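Local structure of venom allergen-like (VAL) 4 protein (Schistosoma mansoni, 4P27) at residues Y12-K23 / N35-K43; K23-K34 / Y150-C158. The protein binds lipids as a probably secreted member of the SCP/TAPS (CAP) superfamily, although it lacks the prototypical CAP motifs. One frame throughout, in Å; residues are numbered along the deposited sequence.

Interaction 1: Y12-K23 / N35-K43; sequences YNFHKKVRKDVK and NLTKLKWNK. With NAG (2-acetamido-2-deoxy-beta-D-glucopyranose), chain B.
With CG anti to the backbone N (chi1 -170°), Tyr12 brings its ring to Leu39 and Trp41, while Arg19, CG beside its own N and the chain bent at chi3 (84°), turns its guanidinium in between Leu36 and Leu39. These groups pack helix 6-22 of the CAP fold against the extended chain that leads into edge strand 40-41 of the central sheet. Tyr12 OH donates to Leu39 O at 2.9 Å from above the carbonyl plane. Water 1 donates to the same hydroxyl and accepts from Trp41 N, tying the ring to the strand's backbone. The Tyr12 and Trp41 rings form an offset edge-to-face pair, centroids 5.5 Å apart, the indole's CE3 edge over the phenol face; Lys16 CE lies over the opposite face. Arg19 NH1 reaches Thr37 O at 2.7 Å, almost straight, in the carbonyl plane on a lone pair. Its guanidinium is sandwiched, Leu39 over one face and Leu36 CB over the other, which limits its rotation, and NH2 goes on to the carbonyls of Met115 and Trp117. Leu36 CD1 fits among Arg19 CB, Lys23 CG and Val22 CG1, the last at 3.6 Å. At the far end Asn35 ND2 donates to the glycan's O7 at 2.9 Å, and water 2 accepts from Lys23 NZ and Leu36 N and donates to Asn35 OD1.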
loop_
_atom_site.group_PDB
_atom_site.type_symbol
_atom_site.label_atom_id
_atom_site.label_comp_id
_atom_site.label_asym_id
_atom_site.label_seq_id
_atom_site.Cartn_x
_atom_site.Cartn_y
_atom_site.Cartn_z
ATOM N N TYR A 12 1.341 -0.739 -9.490
ATOM C CA TYR A 12 2.798 -0.778 -9.226
ATOM C C TYR A 12 3.459 0.569 -9.411
ATOM O O TYR A 12 4.169 1.085 -8.487
ATOM C CB TYR A 12 3.453 -1.850 -10.142
ATOM C CG TYR A 12 4.898 -2.181 -9.828
ATOM C CD1 TYR A 12 5.403 -2.106 -8.483
ATOM C CD2 TYR A 12 5.768 -2.575 -10.841
ATOM C CE1 TYR A 12 6.713 -2.448 -8.198
ATOM C CE2 TYR A 12 7.139 -2.882 -10.571
ATOM C CZ TYR A 12 7.595 -2.807 -9.254
ATOM O OH TYR A 12 8.912 -3.109 -8.958
ATOM N N ASN A 13 3.158 1.227 -10.539
ATOM C CA ASN A 13 3.785 2.554 -10.761
ATOM C C ASN A 13 3.268 3.623 -9.802
ATOM O O ASN A 13 3.961 4.584 -9.478
ATOM C CB ASN A 13 3.500 3.066 -12.194
ATOM C CG ASN A 13 4.241 2.275 -13.297
ATOM O OD1 ASN A 13 3.754 2.240 -14.430
ATOM N ND2 ASN A 13 5.325 1.596 -12.973
ATOM N N PHE A 14 1.995 3.565 -9.473
ATOM C CA PHE A 14 1.441 4.543 -8.537
ATOM C C PHE A 14 2.198 4.383 -7.173
ATOM O O PHE A 14 2.578 5.365 -6.564
ATOM C CB PHE A 14 -0.072 4.267 -8.344
ATOM C CG PHE A 14 -0.755 5.349 -7.539
ATOM C CD1 PHE A 14 -0.728 5.325 -6.129
ATOM C CD2 PHE A 14 -1.435 6.383 -8.162
ATOM C CE1 PHE A 14 -1.304 6.334 -5.402
ATOM C CE2 PHE A 14 -2.073 7.399 -7.424
ATOM C CZ PHE A 14 -1.999 7.380 -6.048
ATOM N N HIS A 15 2.434 3.137 -6.742
ATOM C CA HIS A 15 3.205 2.938 -5.488
ATOM C C HIS A 15 4.658 3.423 -5.590
ATOM O O HIS A 15 5.143 4.131 -4.709
ATOM C CB HIS A 15 3.237 1.450 -5.103
ATOM C CG HIS A 15 1.996 0.983 -4.443
ATOM N ND1 HIS A 15 0.874 0.623 -5.161
ATOM C CD2 HIS A 15 1.720 0.696 -3.137
ATOM C CE1 HIS A 15 -0.067 0.197 -4.321
ATOM N NE2 HIS A 15 0.430 0.194 -3.093
ATOM N N LYS A 16 5.331 3.146 -6.711
ATOM C CA LYS A 16 6.655 3.728 -6.951
ATOM C C LYS A 16 6.653 5.231 -6.879
ATOM O O LYS A 16 7.519 5.811 -6.265
ATOM C CB LYS A 16 7.261 3.227 -8.291
ATOM C CG LYS A 16 7.538 1.768 -8.165
ATOM C CD LYS A 16 8.578 1.259 -9.157
ATOM C CE LYS A 16 7.913 0.939 -10.473
ATOM N NZ LYS A 16 8.968 0.271 -11.312
ATOM N N LYS A 17 5.662 5.866 -7.492
ATOM C CA LYS A 17 5.600 7.303 -7.525
ATOM C C LYS A 17 5.339 7.904 -6.105
ATOM O O LYS A 17 5.932 8.907 -5.764
ATOM C CB LYS A 17 4.412 7.771 -8.381
ATOM C CG LYS A 17 4.589 9.242 -8.764
ATOM C CD LYS A 17 3.314 10.006 -8.617
ATOM C CE LYS A 17 3.559 11.499 -8.826
ATOM N NZ LYS A 17 2.461 12.211 -8.103
ATOM N N VAL A 18 4.355 7.359 -5.357
ATOM C CA VAL A 18 4.129 7.791 -3.944
ATOM C C VAL A 18 5.444 7.759 -3.103
ATOM O O VAL A 18 5.798 8.685 -2.404
ATOM C CB VAL A 18 3.079 6.905 -3.295
ATOM C CG1 VAL A 18 2.960 7.089 -1.765
ATOM C CG2 VAL A 18 1.761 7.233 -3.954
ATOM N N ARG A 19 6.193 6.709 -3.242
ATOM C CA ARG A 19 7.380 6.512 -2.441
ATOM C C ARG A 19 8.479 7.480 -2.897
ATOM O O ARG A 19 9.230 8.000 -2.071
ATOM C CB ARG A 19 7.853 5.032 -2.637
ATOM C CG ARG A 19 6.958 4.120 -1.745
ATOM C CD ARG A 19 7.179 2.655 -2.023
ATOM N NE ARG A 19 8.334 2.067 -1.307
ATOM C CZ ARG A 19 8.299 1.641 -0.045
ATOM N NH1 ARG A 19 9.363 1.045 0.446
ATOM N NH2 ARG A 19 7.164 1.696 0.691
ATOM N N LYS A 20 8.583 7.696 -4.227
ATOM C CA LYS A 20 9.507 8.725 -4.723
ATOM C C LYS A 20 9.100 10.110 -4.238
ATOM O O LYS A 20 9.941 10.808 -3.831
ATOM C CB LYS A 20 9.572 8.749 -6.271
ATOM C CG LYS A 20 10.725 9.638 -6.753
ATOM C CD LYS A 20 11.144 9.335 -8.185
ATOM C CE LYS A 20 11.923 10.510 -8.756
ATOM N NZ LYS A 20 12.469 10.156 -10.086
ATOM N N ASP A 21 7.822 10.492 -4.362
ATOM C CA ASP A 21 7.317 11.720 -3.855
ATOM C C ASP A 21 7.592 11.967 -2.361
ATOM O O ASP A 21 7.989 13.093 -2.003
ATOM C CB ASP A 21 5.847 11.740 -4.001
ATOM C CG ASP A 21 5.416 12.034 -5.423
ATOM O OD1 ASP A 21 6.285 12.306 -6.230
ATOM O OD2 ASP A 21 4.219 11.992 -5.698
ATOM N N VAL A 22 7.309 10.967 -1.488
ATOM C CA VAL A 22 7.523 11.174 -0.036
ATOM C C VAL A 22 9.024 11.389 0.259
ATOM O O VAL A 22 9.342 12.207 1.135
ATOM C CB VAL A 22 6.855 10.065 0.859
ATOM C CG1 VAL A 22 7.645 8.774 0.888
ATOM C CG2 VAL A 22 6.627 10.582 2.281
ATOM N N LYS A 23 9.942 10.715 -0.457
ATOM C CA LYS A 23 11.388 11.061 -0.338
ATOM C C LYS A 23 11.825 12.468 -0.787
ATOM O O LYS A 23 12.970 12.830 -0.556
ATOM C CB LYS A 23 12.251 10.117 -1.078
ATOM C CG LYS A 23 12.162 8.774 -0.482
ATOM C CD LYS A 23 13.313 7.927 -0.931
ATOM C CE LYS A 23 13.103 7.581 -2.363
ATOM N NZ LYS A 23 13.777 6.294 -2.667
ATOM N N ASN A 35 15.129 7.245 3.691
ATOM C CA ASN A 35 15.380 6.061 2.877
ATOM C C ASN A 35 14.027 5.253 2.734
ATOM O O ASN A 35 13.208 5.275 3.675
ATOM C CB ASN A 35 16.384 5.165 3.565
ATOM C CG ASN A 35 16.631 3.887 2.763
ATOM O OD1 ASN A 35 17.268 3.962 1.705
ATOM N ND2 ASN A 35 16.061 2.720 3.210
ATOM N N LEU A 36 13.818 4.531 1.627
ATOM C CA LEU A 36 12.695 3.557 1.513
ATOM C C LEU A 36 13.282 2.477 0.656
ATOM O O LEU A 36 13.972 2.777 -0.296
ATOM C CB LEU A 36 11.508 4.183 0.778
ATOM C CG LEU A 36 10.834 5.342 1.460
ATOM C CD1 LEU A 36 9.711 5.824 0.547
ATOM C CD2 LEU A 36 10.374 5.045 2.905
ATOM N N THR A 37 13.065 1.218 0.998
ATOM C CA THR A 37 13.490 0.181 0.138
ATOM C C THR A 37 12.725 0.294 -1.211
ATOM O O THR A 37 11.505 0.636 -1.208
ATOM C CB THR A 37 13.183 -1.143 0.861
ATOM O OG1 THR A 37 13.820 -1.054 2.122
ATOM C CG2 THR A 37 13.765 -2.357 0.142
ATOM N N LYS A 38 13.390 -0.014 -2.336
ATOM C CA LYS A 38 12.749 -0.101 -3.675
ATOM C C LYS A 38 11.809 -1.278 -3.701
ATOM O O LYS A 38 12.226 -2.387 -3.350
ATOM C CB LYS A 38 13.745 -0.380 -4.838
ATOM C CG LYS A 38 14.745 0.710 -5.155
ATOM C CD LYS A 38 14.087 2.002 -5.592
ATOM C CE LYS A 38 14.824 3.162 -4.955
ATOM N NZ LYS A 38 15.132 4.155 -6.024
ATOM N N LEU A 39 10.574 -1.065 -4.170
ATOM C CA LEU A 39 9.596 -2.142 -4.195
ATOM C C LEU A 39 9.895 -3.047 -5.357
ATOM O O LEU A 39 10.089 -2.546 -6.393
ATOM C CB LEU A 39 8.209 -1.540 -4.452
ATOM C CG LEU A 39 7.575 -0.816 -3.308
ATOM C CD1 LEU A 39 6.138 -0.366 -3.695
ATOM C CD2 LEU A 39 7.577 -1.700 -2.040
ATOM N N LYS A 40 9.824 -4.356 -5.208
ATOM C CA LYS A 40 9.850 -5.262 -6.345
ATOM C C LYS A 40 8.557 -6.048 -6.399
ATOM O O LYS A 40 8.052 -6.475 -5.379
ATOM C CB LYS A 40 10.987 -6.271 -6.171
ATOM C CG LYS A 40 12.329 -5.603 -6.384
ATOM C CD LYS A 40 13.468 -6.361 -5.705
ATOM C CE LYS A 40 13.085 -7.778 -5.292
ATOM N NZ LYS A 40 13.033 -7.774 -3.804
ATOM N N TRP A 41 8.024 -6.227 -7.591
ATOM C CA TRP A 41 6.795 -6.966 -7.759
ATOM C C TRP A 41 7.021 -8.401 -7.436
ATOM O O TRP A 41 8.063 -8.886 -7.714
ATOM C CB TRP A 41 6.375 -6.882 -9.224
ATOM C CG TRP A 41 5.021 -7.471 -9.443
ATOM C CD1 TRP A 41 4.732 -8.743 -9.860
ATOM C CD2 TRP A 41 3.770 -6.817 -9.218
ATOM N NE1 TRP A 41 3.341 -8.909 -9.950
ATOM C CE2 TRP A 41 2.741 -7.731 -9.577
ATOM C CE3 TRP A 41 3.414 -5.528 -8.800
ATOM C CZ2 TRP A 41 1.362 -7.408 -9.483
ATOM C CZ3 TRP A 41 1.993 -5.193 -8.735
ATOM C CH2 TRP A 41 1.031 -6.130 -9.088
ATOM N N ASN A 42 6.049 -9.113 -6.896
ATOM C CA ASN A 42 6.276 -10.486 -6.488
ATOM C C ASN A 42 5.071 -11.294 -6.871
ATOM O O ASN A 42 3.919 -10.930 -6.556
ATOM C CB ASN A 42 6.450 -10.621 -5.011
ATOM C CG ASN A 42 6.607 -12.074 -4.586
ATOM O OD1 ASN A 42 5.663 -12.818 -4.319
ATOM N ND2 ASN A 42 7.847 -12.465 -4.440
ATOM N N LYS A 43 5.294 -12.369 -7.611
ATOM C CA LYS A 43 4.213 -13.045 -8.386
ATOM C C LYS A 43 3.346 -13.792 -7.410
ATOM O O LYS A 43 2.137 -13.883 -7.581
ATOM C CB LYS A 43 4.839 -14.078 -9.345
ATOM C CG LYS A 43 4.172 -14.250 -10.689
ATOM C CD LYS A 43 5.128 -13.853 -11.812
ATOM C CE LYS A 43 5.540 -15.061 -12.638
ATOM N NZ LYS A 43 6.701 -14.743 -13.531
HETATM C C1 NAG B . 13.119 2.170 8.524
HETATM C C2 NAG B . 14.648 2.007 8.537
HETATM C C3 NAG B . 15.200 1.750 9.905
HETATM C C4 NAG B . 14.664 2.804 10.832
HETATM C C5 NAG B . 13.155 2.698 10.863
HETATM C C6 NAG B . 12.632 3.632 11.920
HETATM C C7 NAG B . 15.250 1.091 6.435
HETATM C C8 NAG B . 15.591 -0.116 5.651
HETATM N N2 NAG B . 15.105 0.929 7.717
HETATM O O3 NAG B . 16.619 1.786 9.845
HETATM O O4 NAG B . 15.183 2.594 12.110
HETATM O O5 NAG B . 12.647 2.989 9.574
HETATM O O6 NAG B . 11.226 3.671 11.927
HETATM O O7 NAG B . 15.103 2.138 5.882
HETATM O O HOH W 1 9.709 -5.576 -10.004
HETATM O O HOH W 2 15.731 5.553 -0.395
#

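Interaction 2: K23-K34 / Y150-C158; sequences KNCRIPGQPPAK and YEAKPESKC. With NAG (2-acetamido-2-deoxy-beta-D-glucopyranose), chain B.
Tyr150 meets Pro31 and Ala33 where the C-terminal tail folds back on the loop after the first helix of the CAP domain. Its CG sits between backbone N and carbonyl carbon (chi1 56°), which sets one ring face against Ala33 CB, 3.6 Å from the ring centroid in a CH-pi contact. At the ring's edge the hydroxyl donates to Pro31 O at 2.7 Å, and water 4 links it to Gln30 OE1. Glu151 O accepts a nearly straight bond from Lys34 N at 2.8 Å; its side chain runs alongside that of Lys34 and ends near the sugar ring of the glycan. Ala152 pairs with Ala33 in a single beta bridge, and its CB rests on Pro31 CB. Lys153 N donates to Pro32 O at 3.0 Å. Its CG also lies between backbone N and carbonyl carbon (chi1 74°), and the chain, extended beyond it, carries NZ past Pro32 and Ala33 to donate to Lys23 O at 2.8 Å, meeting the carbonyl almost head-on. NZ also donates to water 3, which lies close to Asn24 OD1 and Lys157 O; Asn24 ND2 is held by Lys20 O of helix 6-22. After Pro154, the 3-10 turn 155-157 returns the chain to Cys158, whose SG, 3.6 Å from Pro32 CB, is joined to Cys25 SG by a disulfide (2.0 Å), tying the last modelled residue to the loop. Tyr150 also touches Val22 of that helix and the Phe100 ring; Ile27 and Gln30 rest on Tyr112 of helix 110-115, and Gln30 NE2 donates to Tyr98 O of strand 98-99.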
loop_
_atom_site.group_PDB
_atom_site.type_symbol
_atom_site.label_atom_id
_atom_site.label_comp_id
_atom_site.label_asym_id
_atom_site.label_seq_id
_atom_site.Cartn_x
_atom_site.Cartn_y
_atom_site.Cartn_z
ATOM N N LYS A 23 9.942 10.715 -0.457
ATOM C CA LYS A 23 11.388 11.061 -0.338
ATOM C C LYS A 23 11.825 12.468 -0.787
ATOM O O LYS A 23 12.970 12.830 -0.556
ATOM C CB LYS A 23 12.251 10.117 -1.078
ATOM C CG LYS A 23 12.162 8.774 -0.482
ATOM C CD LYS A 23 13.313 7.927 -0.931
ATOM C CE LYS A 23 13.103 7.581 -2.363
ATOM N NZ LYS A 23 13.777 6.294 -2.667
ATOM N N ASN A 24 10.939 13.216 -1.431
ATOM C CA ASN A 24 11.304 14.457 -2.099
ATOM C C ASN A 24 10.317 15.543 -1.765
ATOM O O ASN A 24 10.104 16.395 -2.595
ATOM C CB ASN A 24 11.239 14.231 -3.610
ATOM C CG ASN A 24 12.413 13.458 -4.081
ATOM O OD1 ASN A 24 13.503 14.002 -4.028
ATOM N ND2 ASN A 24 12.253 12.141 -4.374
ATOM N N CYS A 25 9.655 15.465 -0.593
ATOM C CA CYS A 25 8.820 16.549 -0.069
ATOM C C CYS A 25 7.573 16.786 -0.863
ATOM O O CYS A 25 7.021 17.874 -0.830
ATOM C CB CYS A 25 9.582 17.880 0.035
ATOM S SG CYS A 25 10.913 17.871 1.227
ATOM N N ARG A 26 7.106 15.770 -1.568
ATOM C CA ARG A 26 6.052 15.987 -2.506
ATOM C C ARG A 26 4.788 15.392 -1.947
ATOM O O ARG A 26 3.768 15.436 -2.609
ATOM C CB ARG A 26 6.390 15.409 -3.906
ATOM C CG ARG A 26 7.395 16.240 -4.751
ATOM C CD ARG A 26 7.574 15.625 -6.178
ATOM N NE ARG A 26 8.977 15.237 -6.501
ATOM C CZ ARG A 26 9.414 14.006 -6.821
ATOM N NH1 ARG A 26 8.588 12.967 -6.857
ATOM N NH2 ARG A 26 10.705 13.792 -7.081
ATOM N N ILE A 27 4.801 14.873 -0.720
ATOM C CA ILE A 27 3.481 14.598 -0.046
ATOM C C ILE A 27 3.189 15.718 0.909
ATOM O O ILE A 27 3.957 15.861 1.875
ATOM C CB ILE A 27 3.518 13.301 0.820
ATOM C CG1 ILE A 27 4.212 12.169 0.035
ATOM C CG2 ILE A 27 2.139 12.963 1.398
ATOM C CD1 ILE A 27 3.379 11.564 -1.047
ATOM N N PRO A 28 2.107 16.491 0.682
ATOM C CA PRO A 28 1.865 17.720 1.466
ATOM C C PRO A 28 1.799 17.435 2.974
ATOM O O PRO A 28 1.097 16.508 3.420
ATOM C CB PRO A 28 0.461 18.184 0.964
ATOM C CG PRO A 28 0.515 17.806 -0.520
ATOM C CD PRO A 28 1.184 16.408 -0.484
ATOM N N GLY A 29 2.517 18.254 3.734
ATOM C CA GLY A 29 2.408 18.273 5.206
ATOM C C GLY A 29 3.098 17.041 5.796
ATOM O O GLY A 29 2.945 16.757 6.955
ATOM N N GLN A 30 3.844 16.271 5.013
ATOM C CA GLN A 30 4.445 15.048 5.627
ATOM C C GLN A 30 5.936 15.240 5.575
ATOM O O GLN A 30 6.401 15.604 4.533
ATOM C CB GLN A 30 4.064 13.760 4.811
ATOM C CG GLN A 30 2.606 13.274 4.959
ATOM C CD GLN A 30 2.202 13.063 6.410
ATOM O OE1 GLN A 30 3.013 12.710 7.251
ATOM N NE2 GLN A 30 0.918 13.238 6.693
ATOM N N PRO A 31 6.700 14.911 6.649
ATOM C CA PRO A 31 8.163 15.045 6.528
ATOM C C PRO A 31 8.726 14.130 5.446
ATOM O O PRO A 31 8.173 13.073 5.211
ATOM C CB PRO A 31 8.677 14.642 7.917
ATOM C CG PRO A 31 7.669 13.631 8.416
ATOM C CD PRO A 31 6.327 14.207 7.902
ATOM N N PRO A 32 9.831 14.535 4.784
ATOM C CA PRO A 32 10.330 13.657 3.737
ATOM C C PRO A 32 11.035 12.461 4.338
ATOM O O PRO A 32 11.621 12.574 5.391
ATOM C CB PRO A 32 11.404 14.545 2.987
ATOM C CG PRO A 32 11.822 15.560 4.005
ATOM C CD PRO A 32 10.500 15.874 4.752
ATOM N N ALA A 33 11.081 11.365 3.608
ATOM C CA ALA A 33 11.698 10.185 4.092
ATOM C C ALA A 33 13.182 10.132 3.748
ATOM O O ALA A 33 13.591 10.492 2.596
ATOM C CB ALA A 33 11.002 9.016 3.446
ATOM N N LYS A 34 13.992 9.659 4.694
ATOM C CA LYS A 34 15.412 9.540 4.473
ATOM C C LYS A 34 15.767 8.391 3.516
ATOM O O LYS A 34 16.647 8.536 2.652
ATOM C CB LYS A 34 16.152 9.313 5.781
ATOM C CG LYS A 34 17.691 9.344 5.663
ATOM C CD LYS A 34 18.299 8.704 6.904
ATOM C CE LYS A 34 19.481 9.477 7.472
ATOM N NZ LYS A 34 20.601 8.508 7.496
ATOM N N TYR A 150 8.815 5.414 8.361
ATOM C CA TYR A 150 10.176 5.679 7.899
ATOM C C TYR A 150 10.948 6.685 8.820
ATOM O O TYR A 150 10.366 7.357 9.678
ATOM C CB TYR A 150 10.183 6.190 6.438
ATOM C CG TYR A 150 9.312 7.448 6.200
ATOM C CD1 TYR A 150 9.761 8.716 6.557
ATOM C CD2 TYR A 150 8.054 7.324 5.594
ATOM C CE1 TYR A 150 8.941 9.860 6.360
ATOM C CE2 TYR A 150 7.250 8.437 5.360
ATOM C CZ TYR A 150 7.709 9.717 5.739
ATOM O OH TYR A 150 6.850 10.800 5.576
ATOM N N GLU A 151 12.229 6.869 8.552
ATOM C CA GLU A 151 12.988 7.919 9.272
ATOM C C GLU A 151 12.889 9.211 8.476
ATOM O O GLU A 151 13.125 9.183 7.262
ATOM C CB GLU A 151 14.421 7.592 9.206
ATOM C CG GLU A 151 14.941 6.535 10.129
ATOM C CD GLU A 151 16.466 6.488 9.957
ATOM O OE1 GLU A 151 17.055 7.489 9.471
ATOM O OE2 GLU A 151 17.069 5.449 10.270
ATOM N N ALA A 152 12.603 10.318 9.146
ATOM C CA ALA A 152 12.564 11.630 8.474
ATOM C C ALA A 152 13.989 12.132 8.075
ATOM O O ALA A 152 14.994 11.671 8.613
ATOM C CB ALA A 152 11.901 12.640 9.401
ATOM N N LYS A 153 14.064 13.056 7.137
ATOM C CA LYS A 153 15.319 13.756 6.823
ATOM C C LYS A 153 14.872 15.205 6.653
ATOM O O LYS A 153 13.646 15.501 6.663
ATOM C CB LYS A 153 16.014 13.220 5.558
ATOM C CG LYS A 153 15.258 13.697 4.284
ATOM C CD LYS A 153 15.946 13.268 2.976
ATOM C CE LYS A 153 15.057 13.686 1.795
ATOM N NZ LYS A 153 15.584 13.054 0.547
ATOM N N PRO A 154 15.859 16.130 6.668
ATOM C CA PRO A 154 15.558 17.548 6.679
ATOM C C PRO A 154 14.953 17.933 5.325
ATOM O O PRO A 154 15.394 17.434 4.269
ATOM C CB PRO A 154 16.934 18.224 6.891
ATOM C CG PRO A 154 17.835 17.151 7.445
ATOM C CD PRO A 154 17.262 15.795 7.022
ATOM N N GLU A 155 13.904 18.722 5.343
ATOM C CA GLU A 155 13.333 19.205 4.079
ATOM C C GLU A 155 14.373 19.867 3.088
ATOM O O GLU A 155 14.242 19.696 1.885
ATOM C CB GLU A 155 12.072 20.026 4.317
ATOM C CG GLU A 155 12.376 21.485 4.625
ATOM C CD GLU A 155 11.182 22.255 5.195
ATOM O OE1 GLU A 155 11.359 23.469 5.503
ATOM O OE2 GLU A 155 10.068 21.658 5.337
ATOM N N SER A 156 15.475 20.458 3.559
ATOM C CA SER A 156 16.512 20.954 2.611
ATOM C C SER A 156 17.107 19.863 1.723
ATOM O O SER A 156 17.502 20.109 0.593
ATOM C CB SER A 156 17.657 21.579 3.347
ATOM O OG SER A 156 18.572 20.559 3.714
ATOM N N LYS A 157 17.184 18.645 2.212
ATOM C CA LYS A 157 17.674 17.636 1.323
ATOM C C LYS A 157 16.710 17.427 0.147
ATOM O O LYS A 157 16.962 16.623 -0.738
ATOM C CB LYS A 157 17.981 16.364 2.109
ATOM C CG LYS A 157 18.777 16.714 3.382
ATOM C CD LYS A 157 20.133 16.016 3.403
ATOM C CE LYS A 157 20.991 16.519 4.562
ATOM N NZ LYS A 157 21.969 17.586 4.180
ATOM N N CYS A 158 15.606 18.166 0.125
ATOM C CA CYS A 158 14.753 18.179 -1.058
ATOM C C CYS A 158 15.161 19.423 -1.877
ATOM O O CYS A 158 14.985 19.434 -3.083
ATOM C CB CYS A 158 13.242 18.194 -0.688
ATOM S SG CYS A 158 12.523 16.907 0.456
HETATM C C1 NAG B . 13.119 2.170 8.524
HETATM C C2 NAG B . 14.648 2.007 8.537
HETATM C C3 NAG B . 15.200 1.750 9.905
HETATM C C4 NAG B . 14.664 2.804 10.832
HETATM C C5 NAG B . 13.155 2.698 10.863
HETATM C C6 NAG B . 12.632 3.632 11.920
HETATM C C7 NAG B . 15.250 1.091 6.435
HETATM C C8 NAG B . 15.591 -0.116 5.651
HETATM N N2 NAG B . 15.105 0.929 7.717
HETATM O O3 NAG B . 16.619 1.786 9.845
HETATM O O4 NAG B . 15.183 2.594 12.110
HETATM O O5 NAG B . 12.647 2.989 9.574
HETATM O O6 NAG B . 11.226 3.671 11.927
HETATM O O7 NAG B . 15.103 2.138 5.882
HETATM O O HOH W 3 15.231 14.589 -1.854
HETATM O O HOH W 4 4.320 10.332 6.420
#

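How the interactions relate
Interaction 1 packs helix 6-22 on the extended chain 35-41; interaction 2 joins the loop after that helix to the C-terminal tail, and the two share Lys23. Interaction 1 lies nearer the centre of the molecule: leucines and aromatic rings pack between the helix and the extended chain leading into edge strand 40-41, with an arginine buried among them. Interaction 2 is more peripheral, about 15 Å away between centres, and relies on backbone bonds, side chains donating to backbone carbonyls, prolines and a disulfide. They meet at the helix end, where Asp21 and Arg26 form a salt bridge, Val22 O probably accepts from Ala33 N, and Val22 packs against Ile27. The glycan touches both, through a hydrogen bond in interaction 1 and simple proximity in interaction 2.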